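Papain-like protease (Human betacoronavirus 2c EMC/2012, PDB 4RNA) is a cysteine protease that probably cleaves the viral replicase polyprotein and, as in related coronavirus enzymes, probably also removes ubiquitin from host proteins. Local coordinates at residues S184-W189 against L238-T243; R221-Y226 against E233-L238; K255-S260 against W305-T310; P263-F268 against A284-G289. All coordinates share one frame; numbering follows the deposited sequence. Where two conformers were deposited one is given.

Contact 1 of 4, residues S184-W189 against L238-T243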
loop_
_atom_site.group_PDB
_atom_site.type_symbol
_atom_site.label_atom_id
_atom_site.label_comp_id
_atom_site.label_asym_id
_atom_site.label_seq_id
_atom_site.Cartn_x
_atom_site.Cartn_y
_atom_site.Cartn_z
ATOM N N SER A 184 -23.745 13.113 9.438
ATOM C CA SER A 184 -22.824 13.932 10.214
ATOM C C SER A 184 -22.036 13.127 11.235
ATOM O O SER A 184 -22.583 12.186 11.819
ATOM C CB SER A 184 -23.668 14.876 11.048
ATOM O OG SER A 184 -23.875 16.031 10.300
ATOM N N ALA A 185 -20.776 13.481 11.468
ATOM C CA ALA A 185 -20.129 12.980 12.684
ATOM C C ALA A 185 -19.154 14.030 13.099
ATOM O O ALA A 185 -18.678 14.810 12.266
ATOM C CB ALA A 185 -19.428 11.658 12.426
ATOM N N ARG A 186 -18.846 14.078 14.384
ATOM C CA ARG A 186 -18.010 15.156 14.829
ATOM C C ARG A 186 -17.247 14.720 16.047
ATOM O O ARG A 186 -17.800 14.025 16.895
ATOM C CB ARG A 186 -18.917 16.310 15.148
ATOM C CG ARG A 186 -18.227 17.610 15.444
ATOM C CD ARG A 186 -19.290 18.577 15.919
ATOM N NE ARG A 186 -18.648 19.832 16.243
ATOM C CZ ARG A 186 -18.092 20.649 15.342
ATOM N NH1 ARG A 186 -18.119 20.368 14.034
ATOM N NH2 ARG A 186 -17.504 21.764 15.759
ATOM N N MET A 187 -15.986 15.155 16.141
ATOM C CA MET A 187 -15.139 14.805 17.281
ATOM C C MET A 187 -14.355 16.083 17.662
ATOM O O MET A 187 -13.658 16.639 16.796
ATOM C CB MET A 187 -14.215 13.666 16.875
ATOM C CG MET A 187 -13.545 12.947 18.024
ATOM S SD MET A 187 -12.337 11.763 17.356
ATOM C CE MET A 187 -11.309 12.867 16.458
ATOM N N VAL A 188 -14.517 16.578 18.907
ATOM C CA VAL A 188 -13.772 17.793 19.335
ATOM C C VAL A 188 -12.815 17.472 20.484
ATOM O O VAL A 188 -13.257 17.112 21.558
ATOM C CB VAL A 188 -14.710 18.942 19.715
ATOM C CG1 VAL A 188 -13.922 20.232 19.908
ATOM C CG2 VAL A 188 -15.789 19.134 18.654
ATOM N N TRP A 189 -11.509 17.601 20.215
ATOM C CA TRP A 189 -10.441 17.542 21.201
ATOM C C TRP A 189 -10.113 18.923 21.684
ATOM O O TRP A 189 -10.080 19.880 20.908
ATOM C CB TRP A 189 -9.175 16.907 20.607
ATOM C CG TRP A 189 -9.383 15.460 20.272
ATOM C CD1 TRP A 189 -9.775 14.934 19.056
ATOM C CD2 TRP A 189 -9.234 14.302 21.172
ATOM N NE1 TRP A 189 -9.893 13.567 19.133
ATOM C CE2 TRP A 189 -9.557 13.123 20.368
ATOM C CE3 TRP A 189 -8.875 14.135 22.515
ATOM C CZ2 TRP A 189 -9.511 11.833 20.892
ATOM C CZ3 TRP A 189 -8.849 12.826 23.039
ATOM C CH2 TRP A 189 -9.177 11.709 22.234
ATOM N N LEU A 238 -10.936 14.731 25.126
ATOM C CA LEU A 238 -12.138 14.741 24.275
ATOM C C LEU A 238 -13.365 15.509 24.917
ATOM O O LEU A 238 -13.832 15.175 25.995
ATOM C CB LEU A 238 -12.505 13.283 23.922
ATOM C CG LEU A 238 -13.673 13.100 22.935
ATOM C CD1 LEU A 238 -13.433 13.726 21.533
ATOM C CD2 LEU A 238 -13.984 11.597 22.859
ATOM N N VAL A 239 -13.845 16.581 24.284
ATOM C CA VAL A 239 -14.942 17.321 24.896
ATOM C C VAL A 239 -16.305 17.167 24.163
ATOM O O VAL A 239 -17.393 17.377 24.755
ATOM C CB VAL A 239 -14.590 18.809 25.080
ATOM C CG1 VAL A 239 -13.505 18.935 26.176
ATOM C CG2 VAL A 239 -14.146 19.415 23.751
ATOM N N GLU A 240 -16.264 16.755 22.902
ATOM C CA GLU A 240 -17.541 16.491 22.219
ATOM C C GLU A 240 -17.359 15.382 21.195
ATOM O O GLU A 240 -16.327 15.288 20.530
ATOM C CB GLU A 240 -18.075 17.757 21.555
ATOM C CG GLU A 240 -19.556 17.695 21.279
ATOM C CD GLU A 240 -19.877 18.172 19.880
ATOM O OE1 GLU A 240 -20.280 17.335 19.029
ATOM O OE2 GLU A 240 -19.689 19.380 19.617
ATOM N N HIS A 241 -18.367 14.532 21.092
ATOM C CA HIS A 241 -18.286 13.375 20.217
ATOM C C HIS A 241 -19.651 12.975 19.729
ATOM O O HIS A 241 -20.507 12.572 20.503
ATOM C CB HIS A 241 -17.588 12.225 20.919
ATOM C CG HIS A 241 -16.898 11.297 19.978
ATOM N ND1 HIS A 241 -16.338 10.116 20.372
ATOM C CD2 HIS A 241 -16.663 11.409 18.606
ATOM C CE1 HIS A 241 -15.752 9.524 19.299
ATOM N NE2 HIS A 241 -15.972 10.300 18.218
ATOM N N THR A 242 -19.862 13.053 18.426
ATOM C CA THR A 242 -21.146 12.648 17.898
ATOM C C THR A 242 -20.935 11.854 16.605
ATOM O O THR A 242 -20.405 12.384 15.626
ATOM C CB THR A 242 -22.082 13.866 17.713
ATOM O OG1 THR A 242 -23.183 13.433 16.914
ATOM C CG2 THR A 242 -21.390 14.974 16.966
ATOM N N THR A 243 -21.284 10.563 16.622
ATOM C CA THR A 243 -21.013 9.689 15.471
ATOM C C THR A 243 -22.097 8.587 15.370
ATOM O O THR A 243 -22.868 8.343 16.338
ATOM C CB THR A 243 -19.661 8.962 15.646
ATOM O OG1 THR A 243 -19.825 7.990 16.684
ATOM C CG2 THR A 243 -18.468 9.915 15.963
#
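Arg186 and Thr242 clasp each other through both backbone amides: Arg186 N donates to Thr242 O at 2.6 Å, and Thr242 N returns a nearly straight bond to Arg186 O at 2.7 Å. Two residues on, Val188 N reaches Glu240 O at 2.8 Å. Val188 O then has two donors, Val239 N at 2.8 Å and, more weakly, Glu240 N at 3.3 Å. On the face shared by Arg186, Val188 and Glu240, the extended Arg186 chain (CG anti to the backbone N, chi1 -172°) brings its NE edge toward the Glu240 carboxylate, with Glu240 OE2 near the guanidinium plane, 3.6 Å from Arg186 NE in a long salt bridge. Beside it, Val188 CG2 packs on Glu240 CB. The other face, with Met187, Trp189, Leu238 and His241, is buried and largely apolar. Leu238 CB sits over the six-membered ring of Trp189, 4.0 Å from its centroid and 19° off the normal, while Leu238 CD1 touches Met187 CG at 3.6 Å. Met187 lies alongside His241, and the NE2 of that ring is held by the Ala208 carbonyl. The strands run antiparallel at 179°, and the one-residue slip where Val239 and Glu240 both oppose Val188 is a classic beta bulge, set in the antiparallel sheet of the zinc-bearing fingers characteristic of coronavirus papain-like proteases.

Contact 2 of 4, residues R221-Y226 against E233-L238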
loop_
_atom_site.group_PDB
_atom_site.type_symbol
_atom_site.label_atom_id
_atom_site.label_comp_id
_atom_site.label_asym_id
_atom_site.label_seq_id
_atom_site.Cartn_x
_atom_site.Cartn_y
_atom_site.Cartn_z
ATOM N N ARG A 221 -11.995 9.005 26.411
ATOM C CA ARG A 221 -12.562 10.245 26.980
ATOM C C ARG A 221 -11.740 10.774 28.172
ATOM O O ARG A 221 -12.008 11.840 28.741
ATOM C CB ARG A 221 -14.006 9.958 27.426
ATOM C CG ARG A 221 -14.989 9.798 26.274
ATOM C CD ARG A 221 -16.305 9.282 26.856
ATOM N NE ARG A 221 -17.341 9.162 25.820
ATOM C CZ ARG A 221 -18.637 8.902 26.032
ATOM N NH1 ARG A 221 -19.098 8.767 27.262
ATOM N NH2 ARG A 221 -19.471 8.785 25.005
ATOM N N ALA A 222 -10.770 9.998 28.591
ATOM C CA ALA A 222 -9.966 10.388 29.776
ATOM C C ALA A 222 -9.080 11.621 29.488
ATOM O O ALA A 222 -8.711 11.881 28.344
ATOM C CB ALA A 222 -9.074 9.224 30.245
ATOM N N ARG A 223 -8.648 12.282 30.558
ATOM C CA ARG A 223 -7.791 13.461 30.461
ATOM C C ARG A 223 -6.333 12.993 30.415
ATOM O O ARG A 223 -5.939 12.123 31.182
ATOM C CB ARG A 223 -8.018 14.408 31.666
ATOM C CG ARG A 223 -7.242 15.738 31.573
ATOM C CD ARG A 223 -7.460 16.681 32.786
ATOM N NE ARG A 223 -6.840 16.151 34.007
ATOM C CZ ARG A 223 -7.506 15.817 35.115
ATOM N NH1 ARG A 223 -8.821 16.006 35.187
ATOM N NH2 ARG A 223 -6.860 15.333 36.158
ATOM N N MET A 224 -5.551 13.532 29.471
ATOM C CA MET A 224 -4.091 13.325 29.507
ATOM C C MET A 224 -3.434 14.644 29.814
ATOM O O MET A 224 -3.906 15.737 29.360
ATOM C CB MET A 224 -3.521 12.793 28.173
ATOM C CG MET A 224 -1.982 12.713 28.173
ATOM S SD MET A 224 -1.213 12.243 26.606
ATOM C CE MET A 224 -1.665 13.653 25.584
ATOM N N THR A 225 -2.321 14.546 30.534
ATOM C CA THR A 225 -1.608 15.710 31.020
ATOM C C THR A 225 -0.086 15.560 30.782
ATOM O O THR A 225 0.484 14.523 30.999
ATOM C CB THR A 225 -1.917 15.896 32.543
ATOM O OG1 THR A 225 -3.327 16.176 32.734
ATOM C CG2 THR A 225 -1.005 16.987 33.184
ATOM N N TYR A 226 0.596 16.615 30.362
ATOM C CA TYR A 226 2.083 16.492 30.338
ATOM C C TYR A 226 2.636 17.946 30.509
ATOM O O TYR A 226 1.827 18.875 30.764
ATOM C CB TYR A 226 2.545 15.783 29.035
ATOM C CG TYR A 226 1.974 16.463 27.807
ATOM C CD1 TYR A 226 0.641 16.190 27.367
ATOM C CD2 TYR A 226 2.741 17.382 27.097
ATOM C CE1 TYR A 226 0.115 16.850 26.249
ATOM C CE2 TYR A 226 2.220 18.053 26.003
ATOM C CZ TYR A 226 0.912 17.777 25.580
ATOM O OH TYR A 226 0.463 18.445 24.462
ATOM N N GLU A 233 1.642 22.753 33.332
ATOM C CA GLU A 233 0.982 21.510 32.906
ATOM C C GLU A 233 0.063 21.835 31.771
ATOM O O GLU A 233 -0.507 22.933 31.719
ATOM C CB GLU A 233 0.072 20.980 34.002
ATOM C CG GLU A 233 0.720 19.961 34.898
ATOM C CD GLU A 233 -0.232 19.501 36.014
ATOM O OE1 GLU A 233 0.156 18.560 36.742
ATOM O OE2 GLU A 233 -1.370 20.051 36.155
ATOM N N ARG A 234 -0.097 20.853 30.887
ATOM C CA ARG A 234 -0.839 20.990 29.642
ATOM C C ARG A 234 -1.761 19.767 29.629
ATOM O O ARG A 234 -1.331 18.709 29.995
ATOM C CB ARG A 234 0.170 20.784 28.502
ATOM C CG ARG A 234 0.312 21.914 27.570
ATOM C CD ARG A 234 1.124 21.438 26.389
ATOM N NE ARG A 234 0.151 21.311 25.333
ATOM C CZ ARG A 234 0.100 22.058 24.215
ATOM N NH1 ARG A 234 1.044 22.981 23.925
ATOM N NH2 ARG A 234 -0.863 21.826 23.327
ATOM N N HIS A 235 -3.010 19.906 29.214
ATOM C CA HIS A 235 -3.915 18.750 29.160
ATOM C C HIS A 235 -4.524 18.508 27.795
ATOM O O HIS A 235 -4.666 19.415 26.987
ATOM C CB HIS A 235 -5.090 18.985 30.115
ATOM C CG HIS A 235 -4.669 19.385 31.484
ATOM N ND1 HIS A 235 -4.245 18.475 32.401
ATOM C CD2 HIS A 235 -4.561 20.636 32.077
ATOM C CE1 HIS A 235 -3.922 19.104 33.566
ATOM N NE2 HIS A 235 -4.082 20.442 33.363
ATOM N N ARG A 236 -4.918 17.287 27.507
ATOM C CA ARG A 236 -5.629 16.968 26.263
ATOM C C ARG A 236 -6.873 16.159 26.643
ATOM O O ARG A 236 -6.736 15.119 27.361
ATOM C CB ARG A 236 -4.676 16.140 25.354
ATOM C CG ARG A 236 -5.297 15.319 24.226
ATOM C CD ARG A 236 -4.227 14.908 23.195
ATOM N NE ARG A 236 -4.771 14.187 22.034
ATOM C CZ ARG A 236 -5.274 14.759 20.946
ATOM N NH1 ARG A 236 -5.291 16.092 20.806
ATOM N NH2 ARG A 236 -5.741 13.989 19.967
ATOM N N GLN A 237 -8.028 16.567 26.173
ATOM C CA GLN A 237 -9.226 15.785 26.474
ATOM C C GLN A 237 -10.267 15.862 25.397
ATOM O O GLN A 237 -10.483 16.930 24.814
ATOM C CB GLN A 237 -9.813 16.205 27.861
ATOM C CG GLN A 237 -11.022 15.421 28.323
ATOM C CD GLN A 237 -11.406 15.760 29.756
ATOM O OE1 GLN A 237 -10.551 16.115 30.593
ATOM N NE2 GLN A 237 -12.704 15.696 30.028
ATOM N N LEU A 238 -10.936 14.731 25.126
ATOM C CA LEU A 238 -12.138 14.741 24.275
ATOM C C LEU A 238 -13.365 15.509 24.917
ATOM O O LEU A 238 -13.832 15.175 25.995
ATOM C CB LEU A 238 -12.505 13.283 23.922
ATOM C CG LEU A 238 -13.673 13.100 22.935
ATOM C CD1 LEU A 238 -13.433 13.726 21.533
ATOM C CD2 LEU A 238 -13.984 11.597 22.859
HETATM O O HOH W 1 -13.814 13.502 28.036
HETATM O O HOH W 2 -10.135 12.572 26.057
#
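Tyr226 spreads its ring beside Arg234, whose CB stands over one face, 4.3 Å from the centroid and 13° off the normal. Farther out, Arg234 CD lies 3.6 Å from Tyr226 CE2, and the guanidinium and ring planes differ by only 15°. Tyr226 CG lies between backbone N and carbonyl carbon (chi1 53°), which swings the ring across the pair. The Arg234 guanidinium continues to Gln229 and Glu191. On the other face Thr225 OG1 meets the edge of the His235 ring at ND1; this bond is doubtfully short at 2.5 Å, and either atom could be the donor. The backbone ladder between the strands is regular, with Met224 N to Arg236 O at 2.9 Å and straight. Beyond it two waters replace direct bonds: one links Arg221 O, Leu238 O and Gln237 NE2, the other accepts a hydrogen bond from Leu238 N and donates one to Ala222 O. The two strands form a hairpin whose turn carries the zinc ligands Cys228 and Cys230. Tyr226 also meets Arg18 of the second subunit in a cation-pi contact. Strand 224-227 follows helix 217-221 and borders strand 233-242, which on its other side is bonded to strand 186-193.

Contact 3 of 4, residues K255-S260 against W305-T310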
loop_
_atom_site.group_PDB
_atom_site.type_symbol
_atom_site.label_atom_id
_atom_site.label_comp_id
_atom_site.label_asym_id
_atom_site.label_seq_id
_atom_site.Cartn_x
_atom_site.Cartn_y
_atom_site.Cartn_z
ATOM N N LYS A 255 -6.829 -8.831 27.391
ATOM C CA LYS A 255 -7.893 -8.250 28.172
ATOM C C LYS A 255 -8.806 -9.387 28.586
ATOM O O LYS A 255 -8.830 -10.420 27.914
ATOM C CB LYS A 255 -8.677 -7.245 27.335
ATOM C CG LYS A 255 -8.214 -5.824 27.552
ATOM C CD LYS A 255 -8.682 -4.945 26.412
ATOM C CE LYS A 255 -8.506 -3.475 26.719
ATOM N NZ LYS A 255 -9.595 -2.898 27.552
ATOM N N LEU A 256 -9.559 -9.191 29.667
ATOM C CA LEU A 256 -10.649 -10.101 30.005
ATOM C C LEU A 256 -11.934 -9.492 29.453
ATOM O O LEU A 256 -12.430 -8.428 29.933
ATOM C CB LEU A 256 -10.763 -10.406 31.531
ATOM C CG LEU A 256 -11.579 -11.650 31.990
ATOM C CD1 LEU A 256 -13.092 -11.422 32.087
ATOM C CD2 LEU A 256 -11.272 -12.910 31.158
ATOM N N VAL A 257 -12.457 -10.126 28.413
ATOM C CA VAL A 257 -13.685 -9.605 27.817
ATOM C C VAL A 257 -14.827 -10.400 28.402
ATOM O O VAL A 257 -14.729 -11.636 28.476
ATOM C CB VAL A 257 -13.671 -9.687 26.263
ATOM C CG1 VAL A 257 -15.008 -9.175 25.726
ATOM C CG2 VAL A 257 -12.475 -8.908 25.663
ATOM N N THR A 258 -15.842 -9.708 28.906
ATOM C CA THR A 258 -17.076 -10.385 29.467
ATOM C C THR A 258 -18.372 -9.726 29.003
ATOM O O THR A 258 -18.506 -8.469 28.934
ATOM C CB THR A 258 -17.097 -10.404 31.078
ATOM O OG1 THR A 258 -18.290 -11.039 31.586
ATOM C CG2 THR A 258 -17.090 -9.009 31.656
ATOM N N THR A 259 -19.381 -10.562 28.777
ATOM C CA THR A 259 -20.719 -10.040 28.522
ATOM C C THR A 259 -21.592 -9.814 29.807
ATOM O O THR A 259 -22.711 -9.248 29.733
ATOM C CB THR A 259 -21.504 -10.990 27.570
ATOM O OG1 THR A 259 -21.553 -12.303 28.129
ATOM C CG2 THR A 259 -20.868 -11.057 26.190
ATOM N N SER A 260 -21.072 -10.198 30.978
ATOM C CA SER A 260 -21.893 -10.181 32.216
ATOM C C SER A 260 -22.282 -8.751 32.577
ATOM O O SER A 260 -23.265 -8.494 33.268
ATOM C CB SER A 260 -21.161 -10.877 33.404
ATOM O OG SER A 260 -19.933 -10.214 33.711
ATOM N N TRP A 305 -13.832 -14.152 27.993
ATOM C CA TRP A 305 -12.712 -14.453 27.129
ATOM C C TRP A 305 -11.540 -13.575 27.406
ATOM O O TRP A 305 -11.626 -12.332 27.290
ATOM C CB TRP A 305 -13.119 -14.315 25.667
ATOM C CG TRP A 305 -12.143 -14.907 24.682
ATOM C CD1 TRP A 305 -11.180 -15.882 24.899
ATOM C CD2 TRP A 305 -12.084 -14.624 23.241
ATOM N NE1 TRP A 305 -10.519 -16.177 23.724
ATOM C CE2 TRP A 305 -11.034 -15.470 22.694
ATOM C CE3 TRP A 305 -12.807 -13.785 22.369
ATOM C CZ2 TRP A 305 -10.700 -15.450 21.320
ATOM C CZ3 TRP A 305 -12.471 -13.782 20.990
ATOM C CH2 TRP A 305 -11.447 -14.586 20.488
ATOM N N LYS A 306 -10.436 -14.230 27.769
ATOM C CA LYS A 306 -9.149 -13.585 27.907
ATOM C C LYS A 306 -8.441 -13.721 26.572
ATOM O O LYS A 306 -8.130 -14.810 26.113
ATOM C CB LYS A 306 -8.286 -14.189 29.040
ATOM C CG LYS A 306 -7.010 -13.367 29.292
ATOM C CD LYS A 306 -6.345 -13.658 30.634
ATOM C CE LYS A 306 -5.549 -14.955 30.624
ATOM N NZ LYS A 306 -4.738 -15.104 31.868
ATOM N N CYS A 307 -8.171 -12.588 25.958
ATOM C CA CYS A 307 -7.677 -12.574 24.570
ATOM C C CYS A 307 -7.036 -11.188 24.274
ATOM O O CYS A 307 -7.292 -10.202 24.979
ATOM C CB CYS A 307 -8.853 -12.815 23.613
ATOM S SG CYS A 307 -10.115 -11.516 23.830
ATOM N N LYS A 308 -6.253 -11.146 23.204
ATOM C CA LYS A 308 -5.517 -9.944 22.752
ATOM C C LYS A 308 -6.291 -9.207 21.688
ATOM O O LYS A 308 -6.271 -9.546 20.492
ATOM C CB LYS A 308 -4.156 -10.365 22.220
ATOM C CG LYS A 308 -3.334 -11.137 23.256
ATOM C CD LYS A 308 -2.198 -11.837 22.533
ATOM C CE LYS A 308 -1.039 -12.130 23.464
ATOM N NZ LYS A 308 0.052 -12.694 22.608
ATOM N N VAL A 309 -6.950 -8.181 22.172
ATOM C CA VAL A 309 -7.846 -7.376 21.388
ATOM C C VAL A 309 -7.032 -6.432 20.526
ATOM O O VAL A 309 -6.012 -5.837 21.002
ATOM C CB VAL A 309 -8.753 -6.637 22.343
ATOM C CG1 VAL A 309 -9.577 -5.557 21.661
ATOM C CG2 VAL A 309 -9.671 -7.594 23.091
ATOM N N THR A 310 -7.557 -6.172 19.319
ATOM C CA THR A 310 -6.943 -5.206 18.418
ATOM C C THR A 310 -7.975 -4.125 18.128
ATOM O O THR A 310 -7.990 -3.173 18.827
ATOM C CB THR A 310 -6.422 -5.860 17.127
ATOM O OG1 THR A 310 -7.424 -6.719 16.513
ATOM C CG2 THR A 310 -5.144 -6.659 17.392
#
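Lys255 and Cys307 exchange backbone bonds, the amide N of each reaching the carbonyl O of the other. The next such pair is tighter: Val257 N reaches Trp305 O at 2.6 Å and Trp305 N reaches Val257 O at 2.7 Å. Between the two pairs, Leu256 faces Lys306 without amide bonds, and Leu256 CD2 rests 3.9 Å from Lys306 CB. On the opposite face one methyl does most of the touching. Val257 CG2, anti to the carbonyl carbon, meets Cys307 SG and Val309 CG2, both at 4.0 Å. Cys307 in turn presents its CB over the centre of the Trp305 ring, 3.5 Å above the plane. A second shell fixes these groups: Phe268 and Ile291 press on Val257, Val270 packs on Trp305, and Lys293 makes a cation-pi contact with that indole. Past the strand, Thr258 OG1 accepts from Ser260 N, an ST turn, and also bonds Asp304. The short strand axes make an angle of 132°; three residue pairs fall within the two segments, and Thr259 carries the backbone bonding on to Ser303. The chemistry implies a two-sided strand pair, held by four backbone hydrogen bonds, with Val257, Cys307 and Val309 buried and Leu256 and Lys306 turned to solvent.

Contact 4 of 4, residues P263-F268 against A284-G289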
loop_
_atom_site.group_PDB
_atom_site.type_symbol
_atom_site.label_atom_id
_atom_site.label_comp_id
_atom_site.label_asym_id
_atom_site.label_seq_id
_atom_site.Cartn_x
_atom_site.Cartn_y
_atom_site.Cartn_z
ATOM N N PRO A 263 -21.616 -4.885 28.107
ATOM C CA PRO A 263 -20.767 -3.777 27.587
ATOM C C PRO A 263 -21.330 -3.157 26.287
ATOM O O PRO A 263 -22.144 -3.800 25.571
ATOM C CB PRO A 263 -19.430 -4.450 27.311
ATOM C CG PRO A 263 -19.757 -5.925 27.096
ATOM C CD PRO A 263 -21.019 -6.231 27.887
ATOM N N ASP A 264 -20.931 -1.920 25.982
ATOM C CA ASP A 264 -21.527 -1.206 24.842
ATOM C C ASP A 264 -20.943 -1.586 23.482
ATOM O O ASP A 264 -21.531 -1.281 22.474
ATOM C CB ASP A 264 -21.345 0.292 25.022
ATOM C CG ASP A 264 -22.020 0.793 26.266
ATOM O OD1 ASP A 264 -23.094 0.227 26.596
ATOM O OD2 ASP A 264 -21.462 1.730 26.901
ATOM N N PHE A 265 -19.786 -2.256 23.458
ATOM C CA PHE A 265 -19.174 -2.543 22.159
ATOM C C PHE A 265 -19.992 -3.686 21.542
ATOM O O PHE A 265 -20.637 -4.438 22.281
ATOM C CB PHE A 265 -17.667 -2.794 22.254
ATOM C CG PHE A 265 -17.272 -3.819 23.297
ATOM C CD1 PHE A 265 -17.285 -5.159 22.984
ATOM C CD2 PHE A 265 -16.892 -3.417 24.601
ATOM C CE1 PHE A 265 -16.957 -6.119 23.934
ATOM C CE2 PHE A 265 -16.536 -4.376 25.548
ATOM C CZ PHE A 265 -16.587 -5.722 25.209
ATOM N N VAL A 266 -20.014 -3.770 20.225
ATOM C CA VAL A 266 -20.807 -4.767 19.497
ATOM C C VAL A 266 -19.943 -5.848 18.873
ATOM O O VAL A 266 -20.438 -6.896 18.471
ATOM C CB VAL A 266 -21.785 -4.115 18.473
ATOM C CG1 VAL A 266 -22.709 -3.102 19.184
ATOM C CG2 VAL A 266 -21.027 -3.495 17.320
ATOM N N ALA A 267 -18.648 -5.585 18.709
ATOM C CA ALA A 267 -17.752 -6.521 18.055
ATOM C C ALA A 267 -16.297 -6.114 18.269
ATOM O O ALA A 267 -16.024 -4.989 18.602
ATOM C CB ALA A 267 -17.996 -6.641 16.531
ATOM N N PHE A 268 -15.364 -7.061 18.116
ATOM C CA PHE A 268 -13.952 -6.728 18.235
ATOM C C PHE A 268 -13.112 -7.742 17.512
ATOM O O PHE A 268 -13.552 -8.889 17.323
ATOM C CB PHE A 268 -13.514 -6.588 19.729
ATOM C CG PHE A 268 -13.754 -7.832 20.561
ATOM C CD1 PHE A 268 -14.994 -8.065 21.146
ATOM C CD2 PHE A 268 -12.762 -8.753 20.700
ATOM C CE1 PHE A 268 -15.255 -9.182 21.915
ATOM C CE2 PHE A 268 -12.993 -9.886 21.485
ATOM C CZ PHE A 268 -14.233 -10.101 22.091
ATOM N N ALA A 284 -14.878 -11.281 16.534
ATOM C CA ALA A 284 -15.815 -11.630 17.594
ATOM C C ALA A 284 -17.013 -10.698 17.523
ATOM O O ALA A 284 -16.886 -9.463 17.247
ATOM C CB ALA A 284 -15.151 -11.580 18.989
ATOM N N ARG A 285 -18.195 -11.270 17.725
ATOM C CA ARG A 285 -19.416 -10.421 17.836
ATOM C C ARG A 285 -20.179 -10.699 19.121
ATOM O O ARG A 285 -20.101 -11.813 19.630
ATOM C CB ARG A 285 -20.358 -10.680 16.671
ATOM C CG ARG A 285 -19.642 -10.635 15.336
ATOM C CD ARG A 285 -20.575 -10.039 14.382
ATOM N NE ARG A 285 -19.924 -9.713 13.123
ATOM C CZ ARG A 285 -20.619 -9.668 11.993
ATOM N NH1 ARG A 285 -21.908 -9.999 12.031
ATOM N NH2 ARG A 285 -20.039 -9.349 10.836
ATOM N N LEU A 286 -20.879 -9.688 19.624
ATOM C CA LEU A 286 -21.677 -9.836 20.831
ATOM C C LEU A 286 -23.134 -9.947 20.489
ATOM O O LEU A 286 -23.776 -8.969 20.051
ATOM C CB LEU A 286 -21.526 -8.624 21.736
ATOM C CG LEU A 286 -20.135 -8.256 22.330
ATOM C CD1 LEU A 286 -20.340 -7.789 23.755
ATOM C CD2 LEU A 286 -19.046 -9.316 22.267
ATOM N N LYS A 287 -23.702 -11.110 20.751
ATOM C CA LYS A 287 -25.083 -11.324 20.413
ATOM C C LYS A 287 -25.672 -12.318 21.368
ATOM O O LYS A 287 -25.020 -13.320 21.644
ATOM C CB LYS A 287 -25.121 -11.939 19.014
ATOM C CG LYS A 287 -26.406 -11.673 18.269
ATOM C CD LYS A 287 -26.154 -11.417 16.778
ATOM C CE LYS A 287 -25.650 -12.663 16.059
ATOM N NZ LYS A 287 -25.886 -12.442 14.589
ATOM N N GLY A 288 -26.913 -12.095 21.786
ATOM C CA GLY A 288 -27.632 -13.052 22.655
ATOM C C GLY A 288 -26.925 -13.262 23.987
ATOM O O GLY A 288 -26.835 -14.390 24.503
ATOM N N GLY A 289 -26.363 -12.192 24.523
ATOM C CA GLY A 289 -25.592 -12.279 25.776
ATOM C C GLY A 289 -24.304 -13.075 25.722
ATOM O O GLY A 289 -23.746 -13.409 26.776
#
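Leu286 is the main bump of this contact, its isobutyl end pushed into a hollow lined by Pro263, Phe265 and Phe268. With CG anti to the carbonyl carbon (chi1 -62°), the side chain forks so that each methyl meets a different wall. CD1 touches Pro263 CG at 3.9 Å and Phe265 CE1 at 3.8 Å, approaching the Phe265 ring obliquely, and it also leans on the Phe265 carbonyl. CD2 instead comes to the edge of the Phe268 ring, near its plane, 3.8 Å from Phe268 CE1. Phe268 presents a face to a smaller bump: Ala284 CB stands 3.7 Å from the ring centroid and 17° off its normal, a CH-pi contact in which a single methyl lies over one face, offset toward the rim. The segments belong to the beta hairpin of strands 267-272 and 280-287, whose connecting turn probably corresponds to the flexible loop beside the active site in related coronavirus papain-like proteases. Its backbone pairing brings the bumps into register: Ala284 N donates to Phe268 O at 2.8 Å, Phe268 N returns to Ala284 O at 3.0 Å, and Leu286 N reaches Val266 O at 3.1 Å from well above the carbonyl plane. On the reverse face the small Ala267 methyl lies close to the strand opposite, with Ala267 CB only 3.1 Å from Ala284 O, and the Arg285 chain runs out to Met120 O and His283. Beneath the hollow, Val257 and Val312 back both phenylalanines, while Ile291 packs against Leu286 and Ala284.

From the N terminus, the chain opens contact 1 at 184-189 and runs out to the zinc site before returning. Within that loop the short hairpin of contact 2 closes first, at 233-238, and the same strand, through Leu238, runs on to close contact 1. These two therefore tie three adjacent strands of the fingers sheet. The next pair follows in series: contact 3 opens at 255-260, the hairpin of contact 4 opens and closes within its span, and contact 3 closes at 305-310. Their centres are 11 Å apart, Val257 meets Phe265 and Phe268, and Thr259 OG1 probably bonds Gly289 O, uniting them in the second, larger sheet.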